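Local coordinates for EGF family domain-containing protein (Toxoplasma gondii, PDB 4Z80) that binds a peptide of the parasite's own rhoptry neck protein RON2L1, probably serving the moving junction formed while Toxoplasma invades a host cell, at residues 255-259 with 288-292; 259-264 with 275-279. All blocks are in the same frame, centred on the assembly; numbering follows the deposited sequence.

Contact 1 (255-259 with 288-292); sequences CSILS and ECRLL
A disulfide joins Cys-255 on helix 252-262 to Cys-289 on strand 289-291, SG to SG 2.1 Å, with a chi3 of 84°, close to the 90° an unstrained disulfide prefers. Both sulfurs stand anti to their own backbone N, which points them at each other; the two CA atoms lie 5.6 Å apart. One helical turn further on, Leu-258 lays its CD2 methyl against the sulfur of Cys-289, 3.9 Å away. Leu-291, two residues along the strand, turns its CD2 methyl back toward the helix, where it meets CB of Ser-259 at 3.7 Å and lies more loosely beside Leu-258. The side chain of Arg-290, between the two contact residues, starts away from the helix and bonds the carbonyl of Lys-118. In the next shell, Ala-280 of strand 280-283 touches both Cys-255 and Leu-291, and Phe-282 also packs on Cys-255; Arg-290 and Met-281 pair their backbones. The segment axes run 8.6 Å apart at -32°. This is a helix packed on a small antiparallel sheet and tied by a disulfide to the outermost strand that this chain gives it, consistent with the PAN-type fold of this family.

Contact 2 (259-264 with 275-279); sequences SRCTTH and FRSLP
Thr-263 drives its CG2 methyl into the angle between Arg-276 and the backbone of Phe-275, 3.7 Å from Arg-276 CG and 3.5 Å from Phe-275 O. This is the close-packed part of the contact: the same methyl lies over one face of the His-264 ring, and the arginine chain, extended from CG to NE, runs obliquely past it. His-264 and Arg-276 lie side by side, the ring and guanidinium planes 59° apart, with NE2 of His-264 3.8 Å from NH1 of Arg-276. Asp-175 takes both, a hydrogen bond from the imidazole and a salt bridge from the guanidinium; Glu-177 holds NH2, and the carbonyl of Tyr-64 holds NE. At the other end, Ser-259 OG donates to Leu-278 O at 2.6 Å, in the carbonyl plane and on a lone pair. The looser part is bridged by water. Between Ser-259 and Thr-263 one water accepts from Leu-278 N, donates to Ser-259 O and bonds Thr-263 OG1 at 2.9 Å; at the Phe-275 end a second lies 2.8 Å from both Thr-263 O and Phe-275 O. His-264 O shares a hydrogen bond with Ser-11 OG of the bound peptide chain. The last part of helix 252-262 and the residues just after it are thus fastened by one serine hydrogen bond, methyl packing and bridging water to the irregular lead-in of strand 280-283 in this PAN-type domain.

Helix 252-262 serves both contacts, and Ser-259 belongs to each: its CB packs in contact 1, its hydroxyl bonds in contact 2. Both are buried, their centres about 9 Å apart, but contact 1 lies nearer the middle of the chain and is covalent and apolar, whereas contact 2 depends on polar groups, ordered water and buried charge. Along the chain, 275-279 falls between the partners of contact 1 and leads into strand 280-283, the neighbour of 289-291. The second segments also meet, Leu-292 N lying 2.9 Å from Pro-279 O in a probable hydrogen bond. Contact 2 alone reaches the peptide chain.

Contact 1 (255-259 with 288-292)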
loop_
_atom_site.group_PDB
_atom_site.type_symbol
_atom_site.label_atom_id
_atom_site.label_comp_id
_atom_site.label_asym_id
_atom_site.label_seq_id
_atom_site.Cartn_x
_atom_site.Cartn_y
_atom_site.Cartn_z
ATOM N N CYS A 255 -8.009 -4.889 -1.647
ATOM C CA CYS A 255 -6.722 -5.085 -0.993
ATOM C C CYS A 255 -6.590 -4.142 0.209
ATOM O O CYS A 255 -6.108 -4.546 1.270
ATOM C CB CYS A 255 -5.596 -4.870 -2.006
ATOM S SG CYS A 255 -3.939 -5.226 -1.388
ATOM N N SER A 256 -7.037 -2.894 0.063
ATOM C CA SER A 256 -7.000 -1.946 1.188
ATOM C C SER A 256 -7.866 -2.433 2.361
ATOM O O SER A 256 -7.531 -2.186 3.521
ATOM C CB SER A 256 -7.440 -0.538 0.751
ATOM O OG SER A 256 -8.851 -0.413 0.605
ATOM N N ILE A 257 -8.962 -3.135 2.065
ATOM C CA ILE A 257 -9.831 -3.643 3.119
ATOM C C ILE A 257 -9.088 -4.683 3.952
ATOM O O ILE A 257 -9.253 -4.742 5.173
ATOM C CB ILE A 257 -11.134 -4.258 2.539
ATOM C CG1 ILE A 257 -12.046 -3.147 2.000
ATOM C CG2 ILE A 257 -11.878 -5.098 3.600
ATOM C CD1 ILE A 257 -13.293 -3.653 1.271
ATOM N N LEU A 258 -8.276 -5.517 3.305
ATOM C CA LEU A 258 -7.478 -6.481 4.053
ATOM C C LEU A 258 -6.614 -5.755 5.083
ATOM O O LEU A 258 -6.517 -6.182 6.227
ATOM C CB LEU A 258 -6.605 -7.330 3.119
ATOM C CG LEU A 258 -5.734 -8.385 3.813
ATOM C CD1 LEU A 258 -6.589 -9.391 4.596
ATOM C CD2 LEU A 258 -4.853 -9.109 2.804
ATOM N N SER A 259 -6.011 -4.634 4.695
ATOM C CA SER A 259 -5.236 -3.842 5.648
ATOM C C SER A 259 -6.087 -3.236 6.754
ATOM O O SER A 259 -5.758 -3.343 7.934
ATOM C CB SER A 259 -4.487 -2.714 4.935
ATOM O OG SER A 259 -4.063 -1.752 5.900
ATOM N N GLU A 288 -2.505 -10.950 -6.259
ATOM C CA GLU A 288 -1.885 -10.986 -4.943
ATOM C C GLU A 288 -1.983 -9.636 -4.227
ATOM O O GLU A 288 -1.655 -8.588 -4.801
ATOM C CB GLU A 288 -0.422 -11.414 -5.035
ATOM C CG GLU A 288 0.235 -11.486 -3.665
ATOM C CD GLU A 288 1.575 -12.183 -3.679
ATOM O OE1 GLU A 288 2.171 -12.319 -4.769
ATOM O OE2 GLU A 288 2.028 -12.600 -2.596
ATOM N N CYS A 289 -2.430 -9.681 -2.974
ATOM C CA CYS A 289 -2.452 -8.524 -2.080
ATOM C C CYS A 289 -1.429 -8.765 -0.977
ATOM O O CYS A 289 -1.569 -9.708 -0.198
ATOM C CB CYS A 289 -3.853 -8.309 -1.493
ATOM S SG CYS A 289 -4.004 -6.968 -0.294
ATOM N N ARG A 290 -0.402 -7.921 -0.913
ATOM C CA ARG A 290 0.672 -8.078 0.068
ATOM C C ARG A 290 0.744 -6.842 0.958
ATOM O O ARG A 290 0.960 -5.739 0.471
ATOM C CB ARG A 290 2.011 -8.302 -0.630
ATOM C CG ARG A 290 3.087 -8.846 0.282
ATOM C CD ARG A 290 3.011 -10.375 0.346
ATOM N NE ARG A 290 3.971 -10.922 1.299
ATOM C CZ ARG A 290 5.282 -10.977 1.087
ATOM N NH1 ARG A 290 5.787 -10.504 -0.046
ATOM N NH2 ARG A 290 6.087 -11.487 2.004
ATOM N N LEU A 291 0.542 -7.029 2.258
ATOM C CA LEU A 291 0.664 -5.943 3.222
ATOM C C LEU A 291 2.129 -5.566 3.387
ATOM O O LEU A 291 2.992 -6.442 3.394
ATOM C CB LEU A 291 0.076 -6.351 4.572
ATOM C CG LEU A 291 -1.402 -6.751 4.564
ATOM C CD1 LEU A 291 -1.804 -7.205 5.953
ATOM C CD2 LEU A 291 -2.304 -5.631 4.088
ATOM N N LEU A 292 2.394 -4.263 3.492
ATOM C CA LEU A 292 3.732 -3.754 3.780
ATOM C C LEU A 292 3.818 -3.405 5.259
ATOM O O LEU A 292 2.864 -2.892 5.850
ATOM C CB LEU A 292 4.056 -2.532 2.931
ATOM C CG LEU A 292 3.952 -2.709 1.415
ATOM C CD1 LEU A 292 4.229 -1.381 0.714
ATOM C CD2 LEU A 292 4.900 -3.779 0.916
#

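Contact 2 (259-264 with 275-279)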
loop_
_atom_site.group_PDB
_atom_site.type_symbol
_atom_site.label_atom_id
_atom_site.label_comp_id
_atom_site.label_asym_id
_atom_site.label_seq_id
_atom_site.Cartn_x
_atom_site.Cartn_y
_atom_site.Cartn_z
ATOM N N SER A 259 -6.011 -4.634 4.695
ATOM C CA SER A 259 -5.236 -3.842 5.648
ATOM C C SER A 259 -6.087 -3.236 6.754
ATOM O O SER A 259 -5.758 -3.343 7.934
ATOM C CB SER A 259 -4.487 -2.714 4.935
ATOM O OG SER A 259 -4.063 -1.752 5.900
ATOM N N ARG A 260 -7.180 -2.587 6.363
ATOM C CA ARG A 260 -8.078 -1.945 7.316
ATOM C C ARG A 260 -8.449 -2.885 8.454
ATOM O O ARG A 260 -8.466 -2.507 9.628
ATOM C CB ARG A 260 -9.347 -1.482 6.595
ATOM C CG ARG A 260 -10.394 -0.900 7.512
ATOM C CD ARG A 260 -11.642 -0.514 6.758
ATOM N NE ARG A 260 -12.668 -0.049 7.672
ATOM C CZ ARG A 260 -13.880 0.349 7.297
ATOM N NH1 ARG A 260 -14.225 0.321 6.021
ATOM N NH2 ARG A 260 -14.746 0.770 8.209
ATOM N N CYS A 261 -8.734 -4.125 8.091
ATOM C CA CYS A 261 -9.366 -5.051 9.021
ATOM C C CYS A 261 -8.394 -5.841 9.895
ATOM O O CYS A 261 -8.822 -6.463 10.868
ATOM C CB CYS A 261 -10.246 -6.035 8.249
ATOM S SG CYS A 261 -11.622 -5.266 7.383
ATOM N N THR A 262 -7.105 -5.830 9.565
ATOM C CA THR A 262 -6.151 -6.718 10.239
ATOM C C THR A 262 -5.183 -6.029 11.205
ATOM O O THR A 262 -4.311 -6.685 11.760
ATOM C CB THR A 262 -5.302 -7.511 9.216
ATOM O OG1 THR A 262 -4.684 -6.615 8.277
ATOM C CG2 THR A 262 -6.166 -8.508 8.466
ATOM N N THR A 263 -5.338 -4.724 11.421
ATOM C CA THR A 263 -4.504 -3.993 12.374
ATOM C C THR A 263 -4.326 -4.711 13.713
ATOM O O THR A 263 -3.205 -4.862 14.204
ATOM C CB THR A 263 -5.100 -2.590 12.630
ATOM O OG1 THR A 263 -4.921 -1.784 11.453
ATOM C CG2 THR A 263 -4.462 -1.894 13.839
ATOM N N HIS A 264 -5.424 -5.166 14.306
ATOM C CA HIS A 264 -5.344 -5.702 15.663
ATOM C C HIS A 264 -4.851 -7.142 15.719
ATOM O O HIS A 264 -4.720 -7.708 16.800
ATOM C CB HIS A 264 -6.700 -5.577 16.353
ATOM C CG HIS A 264 -7.101 -4.156 16.569
ATOM N ND1 HIS A 264 -6.367 -3.298 17.356
ATOM C CD2 HIS A 264 -8.125 -3.429 16.066
ATOM C CE1 HIS A 264 -6.928 -2.102 17.340
ATOM N NE2 HIS A 264 -7.997 -2.156 16.566
ATOM N N PHE A 275 1.817 -1.409 14.587
ATOM C CA PHE A 275 1.417 -1.636 13.202
ATOM C C PHE A 275 -0.056 -1.301 13.015
ATOM O O PHE A 275 -0.927 -1.955 13.585
ATOM C CB PHE A 275 1.681 -3.092 12.792
ATOM C CG PHE A 275 3.137 -3.476 12.816
ATOM C CD1 PHE A 275 3.969 -3.148 11.759
ATOM C CD2 PHE A 275 3.676 -4.150 13.899
ATOM C CE1 PHE A 275 5.307 -3.495 11.771
ATOM C CE2 PHE A 275 5.014 -4.493 13.920
ATOM C CZ PHE A 275 5.832 -4.163 12.850
ATOM N N ARG A 276 -0.341 -0.279 12.217
ATOM C CA ARG A 276 -1.713 0.130 11.971
ATOM C C ARG A 276 -1.829 0.795 10.613
ATOM O O ARG A 276 -0.903 1.470 10.161
ATOM C CB ARG A 276 -2.211 1.086 13.063
ATOM C CG ARG A 276 -3.642 1.577 12.861
ATOM C CD ARG A 276 -4.198 2.279 14.088
ATOM N NE ARG A 276 -5.555 2.761 13.844
ATOM C CZ ARG A 276 -6.678 2.176 14.262
ATOM N NH1 ARG A 276 -6.649 1.058 14.982
ATOM N NH2 ARG A 276 -7.844 2.727 13.953
ATOM N N SER A 277 -2.974 0.592 9.972
ATOM C CA SER A 277 -3.287 1.213 8.695
ATOM C C SER A 277 -2.176 0.994 7.675
ATOM O O SER A 277 -1.745 1.916 6.985
ATOM C CB SER A 277 -3.567 2.704 8.894
ATOM O OG SER A 277 -4.648 2.857 9.799
ATOM N N LEU A 278 -1.741 -0.251 7.563
ATOM C CA LEU A 278 -0.592 -0.575 6.734
ATOM C C LEU A 278 -0.904 -0.393 5.262
ATOM O O LEU A 278 -1.981 -0.765 4.800
ATOM C CB LEU A 278 -0.139 -2.013 6.983
ATOM C CG LEU A 278 0.368 -2.322 8.392
ATOM C CD1 LEU A 278 0.777 -3.783 8.485
ATOM C CD2 LEU A 278 1.521 -1.424 8.786
ATOM N N PRO A 279 0.052 0.151 4.500
ATOM C CA PRO A 279 -0.115 0.169 3.051
ATOM C C PRO A 279 0.079 -1.230 2.468
ATOM O O PRO A 279 0.502 -2.154 3.173
ATOM C CB PRO A 279 0.975 1.141 2.594
ATOM C CG PRO A 279 2.060 0.966 3.571
ATOM C CD PRO A 279 1.384 0.642 4.898
HETATM O O HOH W 1 -3.379 -2.388 9.045
HETATM O O HOH W 2 -1.524 -3.382 15.861
#